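Local coordinates for protein nicotinamide-nucleotide adenylyltransferase NadR family / Ribosylnicotinamide kinase (Lactococcus lactis subsp. cremoris, PDB 6GYE) that binds nicotinamide riboside and probably phosphorylates it, then joins the resulting mononucleotide to an adenylyl group to make NAD+, at residues Ala189-Thr194 with Glu318-Phe323; Val264-Ala269 with Glu276-Leu281; Tyr268-Leu273 with His324-Arg329. All coordinates share one frame; numbering follows the deposited sequence.

Interaction 1 (Ala189-Thr194 with Glu318-Phe323). With SO4 (sulfate ion), chain F.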
# COMPACT_ATOMS: atom_id res chain seq x y z
N ALA A 189 -10.21 21.65 -16.86
CA ALA A 189 -8.97 22.08 -17.50
C ALA A 189 -8.77 23.59 -17.36
O ALA A 189 -9.73 24.36 -17.31
CB ALA A 189 -8.99 21.70 -18.98
N SER A 190 -7.50 23.99 -17.26
CA SER A 190 -7.08 25.39 -17.20
C SER A 190 -7.57 26.09 -15.94
O SER A 190 -7.92 27.27 -15.97
CB SER A 190 -7.55 26.18 -18.43
OG SER A 190 -7.13 25.58 -19.64
N THR A 191 -7.60 25.38 -14.81
CA THR A 191 -7.94 26.01 -13.54
C THR A 191 -6.76 26.03 -12.58
O THR A 191 -6.94 26.42 -11.41
CB THR A 191 -9.15 25.33 -12.88
OG1 THR A 191 -8.94 23.92 -12.78
CG2 THR A 191 -10.39 25.57 -13.71
N GLY A 192 -5.57 25.63 -13.02
CA GLY A 192 -4.39 25.65 -12.18
C GLY A 192 -4.11 24.39 -11.40
O GLY A 192 -3.33 24.44 -10.43
N LYS A 193 -4.71 23.24 -11.77
CA LYS A 193 -4.43 21.98 -11.08
C LYS A 193 -2.95 21.70 -11.07
O LYS A 193 -2.38 21.37 -10.02
CB LYS A 193 -5.15 20.80 -11.74
CG LYS A 193 -6.64 20.77 -11.61
CD LYS A 193 -7.41 20.29 -12.86
CE LYS A 193 -6.85 19.09 -13.62
NZ LYS A 193 -5.48 19.16 -14.23
N THR A 194 -2.30 21.81 -12.23
CA THR A 194 -0.93 21.35 -12.33
C THR A 194 -0.01 22.21 -11.48
O THR A 194 0.83 21.69 -10.73
CB THR A 194 -0.48 21.33 -13.80
OG1 THR A 194 -1.29 20.39 -14.52
CG2 THR A 194 0.98 20.89 -13.94
N GLU A 318 -14.63 25.24 -21.82
CA GLU A 318 -15.97 25.80 -21.69
C GLU A 318 -16.89 24.85 -20.92
O GLU A 318 -16.67 23.64 -20.86
CB GLU A 318 -16.55 26.13 -23.07
CG GLU A 318 -17.91 26.84 -23.08
CD GLU A 318 -17.94 28.14 -22.29
OE1 GLU A 318 -16.87 28.72 -22.01
OE2 GLU A 318 -19.05 28.60 -21.95
N SER A 319 -17.94 25.43 -20.32
CA SER A 319 -18.88 24.69 -19.47
C SER A 319 -18.16 24.12 -18.25
O SER A 319 -18.21 22.92 -17.96
CB SER A 319 -19.61 23.60 -20.25
OG SER A 319 -18.77 22.47 -20.44
N ARG A 320 -17.43 24.99 -17.55
CA ARG A 320 -16.81 24.58 -16.30
C ARG A 320 -17.86 24.17 -15.28
O ARG A 320 -17.71 23.14 -14.61
CB ARG A 320 -15.96 25.72 -15.75
CG ARG A 320 -14.98 26.29 -16.73
CD ARG A 320 -13.59 25.75 -16.48
NE ARG A 320 -12.57 26.73 -16.84
CZ ARG A 320 -12.28 27.81 -16.12
NH1 ARG A 320 -12.94 28.07 -14.99
NH2 ARG A 320 -11.32 28.64 -16.53
N HIS A 321 -18.93 24.95 -15.16
CA HIS A 321 -19.97 24.63 -14.18
C HIS A 321 -20.65 23.31 -14.51
O HIS A 321 -21.04 22.57 -13.60
CB HIS A 321 -20.98 25.77 -14.09
CG HIS A 321 -20.40 27.05 -13.59
ND1 HIS A 321 -19.60 27.86 -14.38
CD2 HIS A 321 -20.46 27.65 -12.38
CE1 HIS A 321 -19.21 28.91 -13.67
NE2 HIS A 321 -19.72 28.80 -12.46
N GLU A 322 -20.77 22.99 -15.80
CA GLU A 322 -21.25 21.68 -16.21
C GLU A 322 -20.33 20.58 -15.68
O GLU A 322 -20.80 19.60 -15.08
CB GLU A 322 -21.34 21.65 -17.74
CG GLU A 322 -22.49 20.86 -18.35
CD GLU A 322 -22.65 21.15 -19.85
OE1 GLU A 322 -22.37 20.25 -20.68
OE2 GLU A 322 -23.04 22.28 -20.20
N PHE A 323 -19.01 20.72 -15.87
CA PHE A 323 -18.07 19.73 -15.35
C PHE A 323 -18.15 19.62 -13.83
O PHE A 323 -18.10 18.52 -13.27
CB PHE A 323 -16.65 20.10 -15.77
CG PHE A 323 -15.59 19.21 -15.18
CD1 PHE A 323 -15.07 19.46 -13.91
CD2 PHE A 323 -15.10 18.13 -15.90
CE1 PHE A 323 -14.09 18.64 -13.36
CE2 PHE A 323 -14.12 17.31 -15.36
CZ PHE A 323 -13.62 17.56 -14.09
S SO4 F . -4.68 22.93 -15.32
O1 SO4 F . -4.03 24.25 -15.40
O2 SO4 F . -5.10 22.47 -16.64
O3 SO4 F . -3.77 21.91 -14.82
O4 SO4 F . -5.84 23.09 -14.46

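Interaction 2 (Val264-Ala269 with Glu276-Leu281)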
# COMPACT_ATOMS: atom_id res chain seq x y z
N VAL A 264 -12.30 11.77 -12.63
CA VAL A 264 -12.19 12.93 -13.51
C VAL A 264 -12.41 12.53 -14.96
O VAL A 264 -13.20 13.15 -15.68
CB VAL A 264 -10.83 13.63 -13.31
CG1 VAL A 264 -10.58 14.66 -14.42
CG2 VAL A 264 -10.80 14.29 -11.95
N THR A 265 -11.73 11.46 -15.41
CA THR A 265 -11.95 11.00 -16.78
C THR A 265 -13.39 10.56 -16.99
O THR A 265 -13.95 10.76 -18.07
CB THR A 265 -11.02 9.84 -17.12
OG1 THR A 265 -9.67 10.25 -16.89
CG2 THR A 265 -11.17 9.41 -18.62
N ARG A 266 -14.02 9.99 -15.95
CA ARG A 266 -15.41 9.56 -16.07
C ARG A 266 -16.36 10.74 -16.20
O ARG A 266 -17.42 10.61 -16.81
CB ARG A 266 -15.79 8.68 -14.87
CG ARG A 266 -17.10 7.93 -15.05
CD ARG A 266 -17.40 7.01 -13.85
NE ARG A 266 -18.67 6.28 -14.00
CZ ARG A 266 -19.82 6.67 -13.46
NH1 ARG A 266 -19.88 7.77 -12.74
NH2 ARG A 266 -20.92 5.94 -13.64
N VAL A 267 -16.01 11.88 -15.63
CA VAL A 267 -16.83 13.06 -15.83
C VAL A 267 -16.79 13.50 -17.28
O VAL A 267 -17.83 13.74 -17.90
CB VAL A 267 -16.40 14.18 -14.87
CG1 VAL A 267 -17.13 15.46 -15.22
CG2 VAL A 267 -16.67 13.78 -13.41
N TYR A 268 -15.58 13.59 -17.86
CA TYR A 268 -15.49 13.97 -19.27
C TYR A 268 -16.22 12.98 -20.16
O TYR A 268 -16.98 13.38 -21.05
CB TYR A 268 -14.03 14.09 -19.71
CG TYR A 268 -13.35 15.33 -19.18
CD1 TYR A 268 -13.86 16.60 -19.46
CD2 TYR A 268 -12.20 15.24 -18.40
CE1 TYR A 268 -13.25 17.74 -18.97
CE2 TYR A 268 -11.56 16.38 -17.92
CZ TYR A 268 -12.09 17.63 -18.20
OH TYR A 268 -11.47 18.76 -17.72
N ALA A 269 -16.03 11.68 -19.91
CA ALA A 269 -16.71 10.67 -20.72
C ALA A 269 -18.22 10.83 -20.65
O ALA A 269 -18.91 10.79 -21.68
CB ALA A 269 -16.31 9.26 -20.27
N GLU A 276 -23.99 5.11 -25.56
CA GLU A 276 -23.57 3.74 -25.79
C GLU A 276 -22.09 3.57 -25.49
O GLU A 276 -21.69 2.59 -24.85
CB GLU A 276 -23.83 3.34 -27.24
CG GLU A 276 -25.14 3.84 -27.79
CD GLU A 276 -25.04 5.29 -28.26
OE1 GLU A 276 -25.69 6.17 -27.65
OE2 GLU A 276 -24.28 5.55 -29.23
N ASP A 277 -21.27 4.52 -25.93
CA ASP A 277 -19.83 4.40 -25.73
C ASP A 277 -19.48 4.56 -24.27
O ASP A 277 -18.58 3.88 -23.76
CB ASP A 277 -19.10 5.43 -26.58
CG ASP A 277 -19.30 5.21 -28.06
OD1 ASP A 277 -19.79 4.11 -28.45
OD2 ASP A 277 -18.97 6.14 -28.82
N PHE A 278 -20.17 5.46 -23.57
CA PHE A 278 -19.96 5.57 -22.14
C PHE A 278 -20.31 4.27 -21.44
O PHE A 278 -19.50 3.73 -20.68
CB PHE A 278 -20.78 6.73 -21.57
CG PHE A 278 -20.61 6.91 -20.09
CD1 PHE A 278 -19.49 7.56 -19.59
CD2 PHE A 278 -21.56 6.44 -19.20
CE1 PHE A 278 -19.31 7.72 -18.24
CE2 PHE A 278 -21.39 6.60 -17.84
CZ PHE A 278 -20.27 7.24 -17.36
N GLU A 279 -21.49 3.72 -21.73
CA GLU A 279 -21.89 2.48 -21.08
C GLU A 279 -20.92 1.36 -21.38
O GLU A 279 -20.73 0.46 -20.56
CB GLU A 279 -23.32 2.10 -21.49
CG GLU A 279 -24.38 2.80 -20.66
CD GLU A 279 -24.18 2.59 -19.14
OE1 GLU A 279 -24.01 1.43 -18.71
OE2 GLU A 279 -24.18 3.60 -18.39
N GLN A 280 -20.27 1.40 -22.54
CA GLN A 280 -19.30 0.37 -22.85
C GLN A 280 -18.02 0.51 -22.03
O GLN A 280 -17.31 -0.48 -21.85
CB GLN A 280 -18.97 0.38 -24.33
CG GLN A 280 -18.42 -0.93 -24.79
CD GLN A 280 -17.86 -0.85 -26.17
OE1 GLN A 280 -18.56 -0.46 -27.13
NE2 GLN A 280 -16.57 -1.16 -26.29
N LEU A 281 -17.70 1.72 -21.56
CA LEU A 281 -16.53 1.91 -20.71
C LEU A 281 -16.81 1.70 -19.23
O LEU A 281 -15.86 1.60 -18.45
CB LEU A 281 -15.93 3.31 -20.90
CG LEU A 281 -15.32 3.56 -22.27
CD1 LEU A 281 -14.86 5.00 -22.42
CD2 LEU A 281 -14.18 2.60 -22.45

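Interaction 3 (Tyr268-Leu273 with His324-Arg329)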
# COMPACT_ATOMS: atom_id res chain seq x y z
N TYR A 268 -15.58 13.59 -17.86
CA TYR A 268 -15.49 13.97 -19.27
C TYR A 268 -16.22 12.98 -20.16
O TYR A 268 -16.98 13.38 -21.05
CB TYR A 268 -14.03 14.09 -19.71
CG TYR A 268 -13.35 15.33 -19.18
CD1 TYR A 268 -13.86 16.60 -19.46
CD2 TYR A 268 -12.20 15.24 -18.40
CE1 TYR A 268 -13.25 17.74 -18.97
CE2 TYR A 268 -11.56 16.38 -17.92
CZ TYR A 268 -12.09 17.63 -18.20
OH TYR A 268 -11.47 18.76 -17.72
N ALA A 269 -16.03 11.68 -19.91
CA ALA A 269 -16.71 10.67 -20.72
C ALA A 269 -18.22 10.83 -20.65
O ALA A 269 -18.91 10.79 -21.68
CB ALA A 269 -16.31 9.26 -20.27
N LYS A 270 -18.76 11.06 -19.44
CA LYS A 270 -20.21 11.21 -19.30
C LYS A 270 -20.71 12.42 -20.07
O LYS A 270 -21.78 12.37 -20.69
CB LYS A 270 -20.58 11.32 -17.81
CG LYS A 270 -22.08 11.35 -17.53
CD LYS A 270 -22.76 10.04 -17.96
CE LYS A 270 -24.17 9.90 -17.38
NZ LYS A 270 -24.15 9.19 -16.04
N LEU A 271 -19.93 13.51 -20.08
CA LEU A 271 -20.36 14.74 -20.72
C LEU A 271 -20.24 14.69 -22.23
O LEU A 271 -21.04 15.32 -22.93
CB LEU A 271 -19.57 15.93 -20.20
CG LEU A 271 -19.90 16.35 -18.77
CD1 LEU A 271 -19.14 17.59 -18.40
CD2 LEU A 271 -21.38 16.59 -18.70
N TYR A 272 -19.24 13.99 -22.77
CA TYR A 272 -18.93 14.12 -24.18
C TYR A 272 -19.08 12.84 -25.00
O TYR A 272 -19.16 12.93 -26.23
CB TYR A 272 -17.51 14.67 -24.37
CG TYR A 272 -17.33 16.03 -23.73
CD1 TYR A 272 -17.94 17.16 -24.26
CD2 TYR A 272 -16.55 16.19 -22.59
CE1 TYR A 272 -17.78 18.40 -23.69
CE2 TYR A 272 -16.39 17.44 -22.00
CZ TYR A 272 -17.01 18.54 -22.56
OH TYR A 272 -16.85 19.78 -21.99
N LEU A 273 -19.12 11.68 -24.39
CA LEU A 273 -19.29 10.52 -25.24
C LEU A 273 -20.76 10.23 -25.48
O LEU A 273 -21.61 10.57 -24.66
CB LEU A 273 -18.63 9.30 -24.61
CG LEU A 273 -17.11 9.14 -24.66
CD1 LEU A 273 -16.70 7.89 -23.89
CD2 LEU A 273 -16.62 9.05 -26.10
N HIS A 324 -18.22 20.76 -13.15
CA HIS A 324 -18.18 20.73 -11.69
C HIS A 324 -19.42 20.06 -11.11
O HIS A 324 -19.31 19.23 -10.20
CB HIS A 324 -18.03 22.15 -11.16
CG HIS A 324 -17.95 22.22 -9.67
ND1 HIS A 324 -16.77 22.00 -8.99
CD2 HIS A 324 -18.89 22.49 -8.74
CE1 HIS A 324 -17.00 22.12 -7.69
NE2 HIS A 324 -18.27 22.42 -7.51
N GLU A 325 -20.61 20.38 -11.63
CA GLU A 325 -21.82 19.73 -11.14
C GLU A 325 -21.77 18.23 -11.37
O GLU A 325 -22.18 17.45 -10.50
CB GLU A 325 -23.08 20.31 -11.80
CG GLU A 325 -23.32 21.80 -11.58
CD GLU A 325 -23.28 22.23 -10.12
OE1 GLU A 325 -23.61 21.42 -9.22
OE2 GLU A 325 -22.93 23.40 -9.85
N GLU A 326 -21.27 17.79 -12.52
CA GLU A 326 -21.22 16.36 -12.78
C GLU A 326 -20.19 15.69 -11.88
O GLU A 326 -20.41 14.58 -11.39
CB GLU A 326 -20.93 16.10 -14.25
CG GLU A 326 -20.79 14.62 -14.60
CD GLU A 326 -22.07 13.82 -14.37
OE1 GLU A 326 -23.16 14.43 -14.24
OE2 GLU A 326 -21.98 12.58 -14.33
N LEU A 327 -19.06 16.37 -11.65
CA LEU A 327 -18.04 15.83 -10.76
C LEU A 327 -18.60 15.64 -9.36
O LEU A 327 -18.43 14.57 -8.75
CB LEU A 327 -16.82 16.75 -10.73
CG LEU A 327 -15.72 16.42 -9.70
CD1 LEU A 327 -15.05 15.07 -9.97
CD2 LEU A 327 -14.68 17.52 -9.64
N MET A 328 -19.29 16.65 -8.84
CA MET A 328 -19.86 16.53 -7.50
C MET A 328 -20.91 15.43 -7.45
O MET A 328 -20.96 14.67 -6.47
CB MET A 328 -20.44 17.87 -7.04
CG MET A 328 -19.40 18.99 -6.86
SD MET A 328 -17.92 18.58 -5.89
CE MET A 328 -18.65 18.05 -4.34
N ARG A 329 -21.75 15.31 -8.48
CA ARG A 329 -22.68 14.18 -8.55
C ARG A 329 -21.93 12.86 -8.42
O ARG A 329 -22.32 11.98 -7.65
CB ARG A 329 -23.45 14.17 -9.87
CG ARG A 329 -24.83 14.76 -9.85
CD ARG A 329 -25.51 14.54 -11.20
NE ARG A 329 -24.85 15.22 -12.32
CZ ARG A 329 -25.06 16.49 -12.65
NH1 ARG A 329 -25.91 17.24 -11.95
NH2 ARG A 329 -24.42 17.01 -13.70
O HOH W 1 -23.54 10.29 -13.36

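Interaction 1 (Ala189-Thr194 with Glu318-Phe323)
Arg320, in the first turn of helix 320-333, reaches across to the loop residues Ala189-Thr191 and carries nearly all of this contact. Its CB points at the loop, and CG lies opposite the carbonyl carbon, beside the backbone N (chi1 -52°). Bends at chi2 and chi3 then bring the guanidinium up against Thr191, the two side chains approaching from opposite directions. CD passes 4.2 Å from the carbonyl O of Ala189, and NE comes to 3.7 Å from that same O, approaching it obliquely and without a hydrogen bond. At the tip CZ sits 3.8 Å from Thr191 CG2, a methyl centred over one face of the guanidinium, and NH2 lies 3.7 Å from the carbonyl O of Ser190. Thr191 meets the arginine with carbon only, because its OG1 turns back to the carbonyl O of Ser188.

The same loop holds a sulfate, probably from the crystallisation liquor. The amides of Ser190, Thr191, Gly192, Lys193 and Thr194 all donate to it, Lys193 N reaching O4 at 2.9 Å with an N-H...O angle of 153°. Lys193 NZ adds a weak bond of 3.3 Å to sulfate O3 and a salt bridge to Asp259. Such an amide nest at the start of helix 193-203 is the Walker A P-loop expected in this P-loop NTPase domain, with sulfate probably standing where a nucleotide phosphate would bind. The loop thus gives carbonyls and a methyl to Arg320 and amides to the anion; the guanidinium contact is mainly van der Waals, probably with a mild electrostatic component.

Interaction 2 (Val264-Ala269 with Glu276-Leu281)
This is a buried helix-to-helix contact between two consecutive helices, 262-272 and 275-290, which are joined by a short turn in the P-loop NTPase domain. Phe278 is the wedge between them. Its CB points toward helix 262-272, and with CG anti to the backbone N (chi1 -180°) the ring comes up against Ala269 and Arg266, residues spaced about one turn apart.

Ala269 CB lies in the plane of the ring at its edge, 3.7 Å from Phe278 CD1, and the small methyl lets the ring approach the helix backbone: Phe278 CD1 is also 3.7 Å from the carbonyl C of Ala269. One atom further along, Phe278 CE1 approaches the carbonyl O of Arg266 obliquely at 3.7 Å.

Arg266 supplies the other wall. Its chain is extended from CG to NE and crosses the phenylalanine at about a right angle. CG lies 3.9 Å from Phe278 CE1, while Phe278 CZ stands over one face of the guanidinium, displaced toward its rim and 3.8 Å from NE. The two planes are inclined by 53°, so the groups do not stack in parallel. Phe285 of helix 275-290 packs against both Arg266 and Ala269, continuing the apolar seam.

The guanidinium charge is met by salt bridges from NH2 to Glu282 and from NH1 to Glu333, the latter on helix 320-333. Arg266 therefore joins three helices: its NH1 and NH2 are bridged to carboxylates while one face takes Phe278 CZ, and the two carboxylates would probably compensate the charge of this buried arginine.

Interaction 3 (Tyr268-Leu273 with His324-Arg329)
The carboxylate of Glu326 meets Lys270 CG across the contact through OE2 and the guanidinium of Arg329, on its own helix, through OE1. That guanidinium has the carbonyl O of Glu325 centred over one face, and Glu326 CD lies in plane at its edge. From that edge NE and NH2 form a side-on salt bridge within helix 320-333 to the single atom Glu326 OE1, at 2.7 and 2.9 Å. NH2 meets its anti lone pair, whereas NE comes from 39° above the carboxylate plane.

Glu326 OE2 is 3.4 Å from Lys270 CG, so the lysine presents its aliphatic part, the two side chains crossing nearly at right angles. Lys270 bends at chi2 and chi4, and its NZ stays 4.4 Å from Glu326 OE2, beyond salt-bridge range. A water closes the gap, accepting from Lys270 NZ at 3.0 Å and donating to OE2 at 2.9 Å. Gln330 NE2 also donates to OE2. Beside this, Leu271 CD2 makes a loose 4.5 Å approach to Glu326 CB.

The carboxylate is thus held from both oxygens, and the nearby positive charges would favour its ionised form; helices 262-272 and 320-333 are linked here through water rather than by direct ion pairing.

How the interactions relate
All three contacts lie in the P-loop NTPase domain, and helices 262-272 and 320-333 tie them together. Interaction 2 is buried and combines an aromatic ring with a salt-bridged arginine; interactions 1 and 3 are partly buried, and in 3 a water joins the charged groups. Interactions 1 and 3 occupy successive parts of helix 320-333, while interactions 2 and 3 share Tyr268 and Ala269 and have centres about 9 Å apart. Phe323 of interaction 1 packs on Val267 and Tyr268, linking the phosphate-loop end to the helical layer. Arginine carries interactions 1 and 2, against a loop and a phenylalanine; in interaction 3 it only holds the glutamate that meets Lys270.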